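Local coordinates for protein scyllo-inosose 3-dehydrogenase (Thermotoga maritima, PDB 3IP1) that oxidises scyllo-inosose to 3-dehydro-scyllo-inosose with NAD(+) and probably takes part in myo-inositol degradation, at residues F18-G21 with I25-K28; M74-T77 with I83-P86; P50-E53 with I58-K61; K369-S372 with E378-K381; F188-L193 with S355-G360. One frame throughout, in Å; residues are numbered along the deposited sequence.

Contact 1. Residues F18-G21 with I25-K28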
loop_
_atom_site.group_PDB
_atom_site.type_symbol
_atom_site.label_atom_id
_atom_site.label_comp_id
_atom_site.label_asym_id
_atom_site.label_seq_id
_atom_site.Cartn_x
_atom_site.Cartn_y
_atom_site.Cartn_z
ATOM N N PHE A 18 4.393 42.501 2.618
ATOM C CA PHE A 18 4.583 41.550 3.708
ATOM C C PHE A 18 3.756 41.913 4.927
ATOM O O PHE A 18 3.743 43.058 5.359
ATOM C CB PHE A 18 6.060 41.442 4.100
ATOM C CG PHE A 18 6.311 40.594 5.327
ATOM C CD1 PHE A 18 6.433 39.202 5.221
ATOM C CD2 PHE A 18 6.439 41.185 6.584
ATOM C CE1 PHE A 18 6.673 38.419 6.331
ATOM C CE2 PHE A 18 6.682 40.398 7.719
ATOM C CZ PHE A 18 6.791 39.005 7.583
ATOM N N LYS A 19 3.072 40.918 5.478
ATOM C CA LYS A 19 2.532 41.025 6.832
ATOM C C LYS A 19 3.161 39.928 7.692
ATOM O O LYS A 19 3.343 38.794 7.220
ATOM C CB LYS A 19 1.004 40.893 6.839
ATOM C CG LYS A 19 0.254 42.084 6.234
ATOM C CD LYS A 19 -0.046 41.859 4.759
ATOM C CE LYS A 19 -0.918 42.975 4.179
ATOM N NZ LYS A 19 -0.722 43.065 2.699
ATOM N N LEU A 20 3.504 40.279 8.932
ATOM C CA LEU A 20 4.111 39.352 9.897
ATOM C C LEU A 20 3.267 38.092 10.013
ATOM O O LEU A 20 2.096 38.158 10.388
ATOM C CB LEU A 20 4.259 40.014 11.278
ATOM C CG LEU A 20 5.154 39.383 12.353
ATOM C CD1 LEU A 20 6.646 39.483 11.982
ATOM C CD2 LEU A 20 4.909 40.017 13.730
ATOM N N GLY A 21 3.874 36.952 9.684
ATOM C CA GLY A 21 3.205 35.651 9.768
ATOM C C GLY A 21 2.838 35.269 11.194
ATOM O O GLY A 21 3.396 35.814 12.145
ATOM N N ILE A 25 8.752 36.097 14.038
ATOM C CA ILE A 25 9.171 36.986 15.127
ATOM C C ILE A 25 9.822 38.228 14.535
ATOM O O ILE A 25 10.882 38.165 13.888
ATOM C CB ILE A 25 10.117 36.309 16.146
ATOM C CG1 ILE A 25 9.419 35.112 16.819
ATOM C CG2 ILE A 25 10.581 37.341 17.196
ATOM C CD1 ILE A 25 10.377 34.045 17.365
ATOM N N GLU A 26 9.161 39.353 14.767
ATOM C CA GLU A 26 9.550 40.638 14.232
ATOM C C GLU A 26 11.043 40.926 14.475
ATOM O O GLU A 26 11.495 40.944 15.613
ATOM C CB GLU A 26 8.667 41.697 14.885
ATOM C CG GLU A 26 8.034 42.662 13.899
ATOM C CD GLU A 26 8.989 43.762 13.489
ATOM O OE1 GLU A 26 10.014 43.926 14.179
ATOM O OE2 GLU A 26 8.716 44.471 12.490
ATOM N N GLY A 27 11.810 41.100 13.402
ATOM C CA GLY A 27 13.245 41.415 13.517
ATOM C C GLY A 27 14.168 40.204 13.595
ATOM O O GLY A 27 15.405 40.335 13.506
ATOM N N LYS A 28 13.571 39.020 13.743
ATOM C CA LYS A 28 14.331 37.819 14.057
ATOM C C LYS A 28 14.078 36.598 13.170
ATOM O O LYS A 28 15.015 35.883 12.822
ATOM C CB LYS A 28 14.087 37.435 15.504
ATOM C CG LYS A 28 14.628 38.446 16.496
ATOM C CD LYS A 28 14.317 37.984 17.912
ATOM C CE LYS A 28 14.744 39.007 18.949
ATOM N NZ LYS A 28 13.920 38.814 20.183
#

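Contact 2. Residues M74-T77 with I83-P86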
loop_
_atom_site.group_PDB
_atom_site.type_symbol
_atom_site.label_atom_id
_atom_site.label_comp_id
_atom_site.label_asym_id
_atom_site.label_seq_id
_atom_site.Cartn_x
_atom_site.Cartn_y
_atom_site.Cartn_z
HETATM N N MSE A 74 20.217 31.983 -0.064
HETATM C CA MSE A 74 20.130 32.849 1.108
HETATM C C MSE A 74 21.058 34.064 1.033
HETATM O O MSE A 74 20.726 35.116 1.574
HETATM C CB MSE A 74 20.329 32.064 2.410
HETATM C CG MSE A 74 19.057 31.379 2.937
HETATM SE SE MSE A 74 19.387 30.455 4.635
HETATM C CE MSE A 74 20.398 28.937 3.930
ATOM N N ALA A 75 22.208 33.926 0.350
ATOM C CA ALA A 75 23.198 34.999 0.275
ATOM C C ALA A 75 23.166 35.747 -1.063
ATOM O O ALA A 75 23.979 36.644 -1.290
ATOM C CB ALA A 75 24.571 34.443 0.512
ATOM N N GLN A 76 22.271 35.334 -1.962
ATOM C CA GLN A 76 22.120 35.964 -3.262
ATOM C C GLN A 76 20.877 36.832 -3.191
ATOM O O GLN A 76 19.914 36.473 -2.522
ATOM C CB GLN A 76 21.933 34.909 -4.338
ATOM C CG GLN A 76 21.832 35.453 -5.757
ATOM C CD GLN A 76 22.011 34.354 -6.799
ATOM O OE1 GLN A 76 22.080 33.178 -6.461
ATOM N NE2 GLN A 76 22.119 34.738 -8.058
ATOM N N THR A 77 20.880 37.953 -3.908
ATOM C CA THR A 77 19.727 38.866 -3.870
ATOM C C THR A 77 19.127 39.167 -5.235
ATOM O O THR A 77 19.792 39.027 -6.252
ATOM C CB THR A 77 20.094 40.221 -3.253
ATOM O OG1 THR A 77 20.894 40.943 -4.189
ATOM C CG2 THR A 77 20.862 40.046 -1.941
ATOM N N ILE A 83 16.941 38.622 -0.353
ATOM C CA ILE A 83 17.458 37.259 -0.558
ATOM C C ILE A 83 16.533 36.478 -1.506
ATOM O O ILE A 83 15.331 36.782 -1.592
ATOM C CB ILE A 83 17.660 36.500 0.771
ATOM C CG1 ILE A 83 16.320 36.057 1.359
ATOM C CG2 ILE A 83 18.443 37.356 1.760
ATOM C CD1 ILE A 83 16.417 35.314 2.668
ATOM N N LEU A 84 17.098 35.511 -2.228
ATOM C CA LEU A 84 16.335 34.696 -3.168
ATOM C C LEU A 84 15.590 33.553 -2.446
ATOM O O LEU A 84 14.491 33.182 -2.831
ATOM C CB LEU A 84 17.244 34.157 -4.296
ATOM C CG LEU A 84 17.869 35.181 -5.271
ATOM C CD1 LEU A 84 18.352 34.497 -6.565
ATOM C CD2 LEU A 84 16.897 36.314 -5.618
ATOM N N TYR A 85 16.176 33.035 -1.369
ATOM C CA TYR A 85 15.548 31.960 -0.606
ATOM C C TYR A 85 14.200 32.358 0.001
ATOM O O TYR A 85 14.114 33.272 0.828
ATOM C CB TYR A 85 16.493 31.407 0.463
ATOM C CG TYR A 85 15.940 30.181 1.147
ATOM C CD1 TYR A 85 15.888 28.945 0.481
ATOM C CD2 TYR A 85 15.441 30.263 2.432
ATOM C CE1 TYR A 85 15.358 27.808 1.110
ATOM C CE2 TYR A 85 14.902 29.147 3.073
ATOM C CZ TYR A 85 14.867 27.929 2.414
ATOM O OH TYR A 85 14.342 26.843 3.069
ATOM N N PRO A 86 13.140 31.641 -0.390
ATOM C CA PRO A 86 11.788 32.074 -0.040
ATOM C C PRO A 86 11.239 31.539 1.288
ATOM O O PRO A 86 10.158 31.963 1.705
ATOM C CB PRO A 86 10.944 31.566 -1.221
ATOM C CG PRO A 86 11.721 30.342 -1.760
ATOM C CD PRO A 86 13.153 30.461 -1.282
#

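Contact 3. Residues P50-E53 with I58-K61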
loop_
_atom_site.group_PDB
_atom_site.type_symbol
_atom_site.label_atom_id
_atom_site.label_comp_id
_atom_site.label_asym_id
_atom_site.label_seq_id
_atom_site.Cartn_x
_atom_site.Cartn_y
_atom_site.Cartn_z
ATOM N N PRO A 50 30.086 25.836 22.164
ATOM C CA PRO A 50 28.780 25.175 22.273
ATOM C C PRO A 50 28.567 24.600 23.671
ATOM O O PRO A 50 29.539 24.338 24.384
ATOM C CB PRO A 50 28.845 24.066 21.212
ATOM C CG PRO A 50 29.923 24.504 20.264
ATOM C CD PRO A 50 30.926 25.226 21.118
ATOM N N ARG A 51 27.305 24.437 24.058
ATOM C CA ARG A 51 26.957 23.955 25.391
ATOM C C ARG A 51 25.865 22.913 25.321
ATOM O O ARG A 51 24.890 23.073 24.579
ATOM C CB ARG A 51 26.442 25.093 26.270
ATOM C CG ARG A 51 27.419 26.201 26.534
ATOM C CD ARG A 51 26.684 27.435 27.051
ATOM N NE ARG A 51 26.023 27.163 28.324
ATOM C CZ ARG A 51 26.616 27.244 29.514
ATOM N NH1 ARG A 51 27.893 27.611 29.615
ATOM N NH2 ARG A 51 25.923 26.967 30.609
ATOM N N ILE A 52 26.040 21.849 26.101
ATOM C CA ILE A 52 24.983 20.895 26.372
ATOM C C ILE A 52 24.039 21.558 27.371
ATOM O O ILE A 52 24.422 21.841 28.497
ATOM C CB ILE A 52 25.532 19.576 26.974
ATOM C CG1 ILE A 52 26.592 18.928 26.060
ATOM C CG2 ILE A 52 24.379 18.621 27.328
ATOM C CD1 ILE A 52 26.078 18.447 24.703
ATOM N N GLU A 53 22.816 21.816 26.942
ATOM C CA GLU A 53 21.848 22.508 27.777
ATOM C C GLU A 53 20.656 21.635 28.113
ATOM O O GLU A 53 19.929 21.913 29.065
ATOM C CB GLU A 53 21.366 23.767 27.070
ATOM C CG GLU A 53 22.356 24.900 27.176
ATOM C CD GLU A 53 22.220 25.883 26.043
ATOM O OE1 GLU A 53 22.626 27.047 26.245
ATOM O OE2 GLU A 53 21.712 25.493 24.958
ATOM N N ILE A 58 24.095 16.549 21.923
ATOM C CA ILE A 58 25.493 16.215 21.658
ATOM C C ILE A 58 26.151 17.381 20.934
ATOM O O ILE A 58 25.478 18.203 20.312
ATOM C CB ILE A 58 25.655 14.952 20.748
ATOM C CG1 ILE A 58 25.014 15.202 19.359
ATOM C CG2 ILE A 58 25.064 13.712 21.448
ATOM C CD1 ILE A 58 25.213 14.093 18.301
ATOM N N ILE A 59 27.471 17.422 21.016
ATOM C CA ILE A 59 28.285 18.379 20.293
ATOM C C ILE A 59 29.137 17.540 19.370
ATOM O O ILE A 59 29.729 16.541 19.788
ATOM C CB ILE A 59 29.178 19.208 21.266
ATOM C CG1 ILE A 59 28.300 20.131 22.131
ATOM C CG2 ILE A 59 30.208 20.055 20.508
ATOM C CD1 ILE A 59 29.039 20.683 23.373
ATOM N N ILE A 60 29.183 17.960 18.112
ATOM C CA ILE A 60 29.899 17.275 17.063
ATOM C C ILE A 60 31.044 18.154 16.555
ATOM O O ILE A 60 30.859 19.337 16.305
ATOM C CB ILE A 60 28.941 16.977 15.890
ATOM C CG1 ILE A 60 27.770 16.089 16.358
ATOM C CG2 ILE A 60 29.701 16.354 14.709
ATOM C CD1 ILE A 60 26.552 16.093 15.382
ATOM N N LYS A 61 32.227 17.582 16.411
ATOM C CA LYS A 61 33.328 18.271 15.770
ATOM C C LYS A 61 33.137 18.044 14.285
ATOM O O LYS A 61 33.219 16.896 13.826
ATOM C CB LYS A 61 34.638 17.658 16.259
ATOM C CG LYS A 61 35.927 18.203 15.684
ATOM C CD LYS A 61 37.091 17.598 16.506
ATOM C CE LYS A 61 38.459 17.827 15.873
ATOM N NZ LYS A 61 38.644 19.248 15.460
#

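Contact 4. Residues K369-S372 with E378-K381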
loop_
_atom_site.group_PDB
_atom_site.type_symbol
_atom_site.label_atom_id
_atom_site.label_comp_id
_atom_site.label_asym_id
_atom_site.label_seq_id
_atom_site.Cartn_x
_atom_site.Cartn_y
_atom_site.Cartn_z
ATOM N N LYS A 369 34.822 19.873 -5.587
ATOM C CA LYS A 369 35.936 20.514 -4.902
ATOM C C LYS A 369 35.700 20.553 -3.387
ATOM O O LYS A 369 34.569 20.750 -2.930
ATOM C CB LYS A 369 36.076 21.940 -5.445
ATOM C CG LYS A 369 37.219 22.738 -4.897
ATOM C CD LYS A 369 37.104 24.163 -5.397
ATOM C CE LYS A 369 38.234 24.500 -6.345
ATOM N NZ LYS A 369 39.265 25.263 -5.588
ATOM N N THR A 370 36.770 20.356 -2.617
ATOM C CA THR A 370 36.718 20.573 -1.170
ATOM C C THR A 370 37.540 21.804 -0.832
ATOM O O THR A 370 38.551 22.072 -1.474
ATOM C CB THR A 370 37.192 19.350 -0.361
ATOM O OG1 THR A 370 38.499 18.976 -0.786
ATOM C CG2 THR A 370 36.272 18.164 -0.569
ATOM N N VAL A 371 37.096 22.557 0.169
ATOM C CA VAL A 371 37.686 23.849 0.503
ATOM C C VAL A 371 37.698 24.003 2.025
ATOM O O VAL A 371 37.024 23.241 2.743
ATOM C CB VAL A 371 36.879 25.033 -0.149
ATOM C CG1 VAL A 371 36.755 24.866 -1.662
ATOM C CG2 VAL A 371 35.481 25.159 0.467
ATOM N N SER A 372 38.445 24.980 2.520
ATOM C CA SER A 372 38.518 25.211 3.956
ATOM C C SER A 372 37.348 26.098 4.392
ATOM O O SER A 372 36.720 26.744 3.556
ATOM C CB SER A 372 39.840 25.886 4.326
ATOM O OG SER A 372 39.845 27.209 3.822
ATOM N N GLU A 378 33.444 32.891 0.067
ATOM C CA GLU A 378 33.853 33.129 -1.318
ATOM C C GLU A 378 33.116 32.195 -2.286
ATOM O O GLU A 378 32.646 32.625 -3.348
ATOM C CB GLU A 378 35.378 32.959 -1.451
ATOM C CG GLU A 378 35.915 33.077 -2.878
ATOM C CD GLU A 378 37.313 32.451 -3.070
ATOM O OE1 GLU A 378 38.143 32.453 -2.132
ATOM O OE2 GLU A 378 37.580 31.947 -4.181
ATOM N N TYR A 379 33.016 30.918 -1.918
ATOM C CA TYR A 379 32.395 29.930 -2.801
ATOM C C TYR A 379 30.873 30.034 -2.885
ATOM O O TYR A 379 30.284 29.762 -3.920
ATOM C CB TYR A 379 32.865 28.510 -2.453
ATOM C CG TYR A 379 34.208 28.230 -3.072
ATOM C CD1 TYR A 379 34.300 27.777 -4.395
ATOM C CD2 TYR A 379 35.385 28.480 -2.373
ATOM C CE1 TYR A 379 35.539 27.558 -4.997
ATOM C CE2 TYR A 379 36.643 28.260 -2.971
ATOM C CZ TYR A 379 36.705 27.810 -4.279
ATOM O OH TYR A 379 37.924 27.580 -4.877
ATOM N N ILE A 380 30.247 30.415 -1.782
ATOM C CA ILE A 380 28.818 30.696 -1.759
ATOM C C ILE A 380 28.494 31.803 -2.775
ATOM O O ILE A 380 27.475 31.743 -3.463
ATOM C CB ILE A 380 28.369 31.090 -0.319
ATOM C CG1 ILE A 380 28.328 29.849 0.571
ATOM C CG2 ILE A 380 27.017 31.810 -0.307
ATOM C CD1 ILE A 380 27.878 30.131 2.017
ATOM N N LYS A 381 29.368 32.803 -2.855
ATOM C CA LYS A 381 29.268 33.860 -3.854
ATOM C C LYS A 381 29.561 33.357 -5.291
ATOM O O LYS A 381 28.817 33.636 -6.244
ATOM C CB LYS A 381 30.214 35.015 -3.461
ATOM C CG LYS A 381 30.841 35.810 -4.642
ATOM C CD LYS A 381 30.252 37.206 -4.802
ATOM C CE LYS A 381 28.790 37.178 -5.213
ATOM N NZ LYS A 381 28.375 38.442 -5.920
#

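Contact 5. Residues F188-L193 with S355-G360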
loop_
_atom_site.group_PDB
_atom_site.type_symbol
_atom_site.label_atom_id
_atom_site.label_comp_id
_atom_site.label_asym_id
_atom_site.label_seq_id
_atom_site.Cartn_x
_atom_site.Cartn_y
_atom_site.Cartn_z
ATOM N N PHE A 188 33.802 10.998 5.824
ATOM C CA PHE A 188 33.068 12.188 6.217
ATOM C C PHE A 188 32.484 12.899 4.998
ATOM O O PHE A 188 31.366 13.403 5.032
ATOM C CB PHE A 188 33.946 13.088 7.080
ATOM C CG PHE A 188 34.346 12.448 8.387
ATOM C CD1 PHE A 188 33.404 12.259 9.398
ATOM C CD2 PHE A 188 35.665 12.005 8.593
ATOM C CE1 PHE A 188 33.752 11.639 10.599
ATOM C CE2 PHE A 188 36.046 11.395 9.798
ATOM C CZ PHE A 188 35.091 11.211 10.804
ATOM N N LEU A 189 33.242 12.911 3.909
ATOM C CA LEU A 189 32.694 13.325 2.637
ATOM C C LEU A 189 31.392 12.572 2.308
ATOM O O LEU A 189 30.408 13.198 1.923
ATOM C CB LEU A 189 33.735 13.180 1.520
ATOM C CG LEU A 189 34.966 14.093 1.593
ATOM C CD1 LEU A 189 35.827 13.899 0.363
ATOM C CD2 LEU A 189 34.606 15.582 1.762
ATOM N N ALA A 190 31.384 11.244 2.455
ATOM C CA ALA A 190 30.185 10.450 2.141
ATOM C C ALA A 190 29.045 10.819 3.091
ATOM O O ALA A 190 27.891 10.997 2.670
ATOM C CB ALA A 190 30.484 8.944 2.195
ATOM N N GLY A 191 29.394 10.947 4.368
ATOM C CA GLY A 191 28.464 11.405 5.422
ATOM C C GLY A 191 27.821 12.750 5.150
ATOM O O GLY A 191 26.636 12.937 5.435
ATOM N N SER A 192 28.598 13.690 4.589
ATOM C CA SER A 192 28.099 15.037 4.283
ATOM C C SER A 192 27.036 15.013 3.169
ATOM O O SER A 192 26.256 15.969 3.003
ATOM C CB SER A 192 29.274 15.982 3.917
ATOM O OG SER A 192 29.802 15.700 2.611
ATOM N N LEU A 193 26.988 13.907 2.433
ATOM C CA LEU A 193 26.056 13.743 1.335
ATOM C C LEU A 193 24.787 12.955 1.705
ATOM O O LEU A 193 23.969 12.678 0.832
ATOM C CB LEU A 193 26.780 13.070 0.157
ATOM C CG LEU A 193 27.786 13.974 -0.565
ATOM C CD1 LEU A 193 28.869 13.188 -1.313
ATOM C CD2 LEU A 193 27.082 14.922 -1.519
ATOM N N SER A 355 23.257 2.673 4.839
ATOM C CA SER A 355 23.515 1.258 4.493
ATOM C C SER A 355 23.775 1.097 3.016
ATOM O O SER A 355 24.636 0.323 2.623
ATOM C CB SER A 355 22.349 0.357 4.892
ATOM O OG SER A 355 22.216 0.376 6.298
ATOM N N LEU A 356 23.028 1.838 2.210
ATOM C CA LEU A 356 23.193 1.812 0.767
ATOM C C LEU A 356 24.614 2.274 0.381
ATOM O O LEU A 356 25.325 1.593 -0.365
ATOM C CB LEU A 356 22.123 2.703 0.140
ATOM C CG LEU A 356 21.448 2.381 -1.184
ATOM C CD1 LEU A 356 21.278 0.886 -1.494
ATOM C CD2 LEU A 356 20.122 3.087 -1.204
HETATM N N MSE A 357 25.031 3.421 0.913
HETATM C CA MSE A 357 26.399 3.879 0.706
HETATM C C MSE A 357 27.404 2.830 1.177
HETATM O O MSE A 357 28.372 2.561 0.481
HETATM C CB MSE A 357 26.662 5.196 1.435
HETATM C CG MSE A 357 25.936 6.395 0.834
HETATM SE SE MSE A 357 26.446 7.977 1.832
HETATM C CE MSE A 357 25.369 9.270 0.809
ATOM N N ALA A 358 27.157 2.240 2.350
ATOM C CA ALA A 358 28.074 1.243 2.915
ATOM C C ALA A 358 28.239 0.023 2.006
ATOM O O ALA A 358 29.294 -0.617 1.983
ATOM C CB ALA A 358 27.627 0.821 4.289
ATOM N N SER A 359 27.201 -0.278 1.240
ATOM C CA SER A 359 27.215 -1.450 0.391
ATOM C C SER A 359 27.669 -1.163 -1.039
ATOM O O SER A 359 27.581 -2.044 -1.883
ATOM C CB SER A 359 25.839 -2.102 0.387
ATOM O OG SER A 359 24.948 -1.282 -0.336
ATOM N N GLY A 360 28.152 0.048 -1.322
ATOM C CA GLY A 360 28.698 0.351 -2.656
ATOM C C GLY A 360 28.221 1.604 -3.397
ATOM O O GLY A 360 28.878 2.042 -4.342
#

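Contact 1. Residues F18-G21 with I25-K28
The carbonyl O of Ile25 accepts the amide N of Lys28 at 2.8 Å, and this bond closes the tight turn against which Leu20 rests. Glu26 and Gly27 hold the two corners, with backbone angles of a type II beta turn; the second corner has positive phi (89°), which glycine takes up easily. Leu20 swings its CG anti to the backbone N (chi1 -165°), which carries both methyls across to the flank of the turn. CD1 of Leu20 comes nearest, 3.8 Å from the amide N of Glu26. Leu20 CD1 also lies 4.3 Å from Ile25 C, so it covers the peptide that leads into the first corner. Both segments belong to the long loop between strand 3-12 and strand 37-38, and Leu20 and Glu26 each also touch Trp12 at the end of that first strand. The side chains of Leu20 and Glu26 meet at about a right angle: CG of Glu26 is 4.0 Å from CD1 and 4.1 Å from CD2 of Leu20, straddled by the leucine fork. Beyond CG the glutamate bends, and Glu26 CD stands 5.1 Å from Leu20 CD1, leaving the methylene rather than the carboxylate to do the touching. Just past Leu20, the amide N of Gly21 is held by the carboxylate of Asp24, the residue before the turn, on which the ring of Phe18 also packs.

Contact 2. Residues M74-T77 with I83-P86
Leu84 lies obliquely across Gln76 and meets the segment 74-77 with every part of its side chain. Its CB is 4.0 Å from the carbonyl O of Gln76; CG of Leu84 comes closer to the same oxygen, 3.7 Å, and also touches the aliphatic CG of Gln76. At the fork the methyls part: CD1 sits above the carboxamide of Gln76, 3.7 Å from CD and nearly as close to both terminal atoms, while CD2 reaches the backbone of Thr77, 3.6 Å from its carbonyl C. The amide is brought under CD1 because Gln76 runs extended from a CG anti to the backbone N (chi1 -177°). The carbonyl O of Gln76 is gripped twice. The amide N of Leu84 gives it a bent bond of 3.0 Å (135° at the hydrogen), and Ile83 CA makes a C-H contact to Gln76 O at 3.2 Å. Beside it, Thr77 and Ile83 form a single beta bridge, which draws the chain leaving helix 69-75 against the loop that returns toward strand 93-94 in the GroES-like catalytic domain. On the helix side, selenomethionine Met74 runs alongside Tyr85, pointing the same way. Its CG is 3.6 Å from CB of Tyr85, and its SE makes a Met-aromatic contact at 5.1 Å from the ring centroid, approaching obliquely. The Tyr85 side chain also packs on Ser70, and its backbone is hydrogen-bonded to His73; both residues are probably members of the charge relay, by similarity to relatives.

Contact 3. Residues P50-E53 with I58-K61
Ile59 puts its CD1 methyl into a bay made by Pro50 and Ile52, and this branch is the centre of the contact. CD1 lies 3.8 Å from the carbonyl O of Pro50 and 4.0 Å from CB of its ring, while on the Ile52 side the CD1 methyl of that residue comes to 3.8 Å from CG1 of Ile59. The same Ile52 methyl reaches past the side chain to the strand itself, 3.8 Å from CA of Ile58. Folding at chi2 (-65°) turns the end of Ile52 back toward the strand. In the next shell, Ile59 is fixed by backbone bonds to Val104 and Glu105 of strand 98-106, whereas the loop 50-53 is tied down by Lys166 of strand 164-168, whose NZ binds both the carbonyl O of Arg51 and the carboxylate of Glu53. A long salt bridge, 4.0 Å, joins Arg51 NE to Glu53 OE1. The loop thus covers one end of strand 57-66 in the GroES-like catalytic domain. Between the segments the side chains meet through apolar atoms alone, with nothing polar bonded across; the hold comes from shape and dispersion, and polar ties of the loop, among them those to Lys166, lie elsewhere.

Contact 4. Residues K369-S372 with E378-K381
Val371, on a short strand, and Tyr379, on a helix, bring the two backbones nearest, with CA atoms 8.7 Å apart, so the side chains do all the bridging. Val371 CG1 lies over one face of the Tyr379 ring, 4.0 Å from the centroid and 23° off the normal, a CH-pi contact shifted toward the rim and closest to CE2 at 3.6 Å. Lys369, two residues back along the strand and on the same side of it, goes for the phenol end. It crosses the tyrosine at about a right angle, with CD 3.8 Å from CE1, and then bends at both chi3 (-113°) and chi4 (-100°), which together bring NZ to Tyr379 OH for a hydrogen bond of 2.8 Å. The oxygen accepts from the ammonium, whose charge would probably polarise the phenol and favour its ionisation slightly. The valine over the face limits the turning of the ring, while the lysine holds the position of the hydroxyl. Strand 369-371 runs parallel to strand 392-395, bonded through Thr393 and Leu395, and helix 376-382 connects the two in a beta-alpha-beta unit; the helix also packs through Tyr379 and Ile380 on Ile67.

Contact 5. Residues F188-L193 with S355-G360
Selenomethionine Met357 reaches from helix 349-358 to the last turn of helix 185-192 and supplies most of the surface buried here, with Ala190 and Leu193 receiving it. Its side chain is fully extended beyond CG (chi2 -178°, chi3 180°), which places SE beside Ala190 and sends the terminal methyl on to Leu193. SE of Met357 is 3.5 Å from the carbonyl O of Ala190 and also touches the CB of that alanine. CE of Met357 lies against the same oxygen and the CB of Leu193, and 3.7 Å from the carbonyl O of Leu193. Both oxygens have hydrogen-bond donors elsewhere: Ala190 O takes the amide N of Leu193 at 3.1 Å, and Leu193 O takes the hydroxyl of Thr197. In the medium-chain dehydrogenase fold, this packs the helix that follows the last strand of the coenzyme-binding sheet, where the chain has come back to the catalytic part, on the helix that leads through Leu193 into helix 194-207, which carries the metal ligand Glu195. Met357 also packs on Val194 and Thr197 of that following helix, so it spans the junction between the two. Just before Met357, Ser355 and Leu356 pack on Gly214 of the second subunit.

Overall arrangement
From the N terminus the contacts run in series, none enclosing or crossing another. Contact 1 closes a short bend within the long surface loop between strands 3-12 and 37-38, contact 3 folds the approach to strand 57-66 back on that strand, and contact 2 draws the loop after helix 69-75 onto the helix end. Contact 5 spans 161 intervening residues to bring helix 349-358, which follows the last strand of the parallel sheet, to helix 185-192. Contact 4 packs the helix of the C-terminal beta-alpha-beta unit on its first strand, which shares a sheet with strand 57-66. Its Ile380 packs on Ala75 of contact 2, and its Thr370 on Leu189 of contact 5. Contact 1 stands apart.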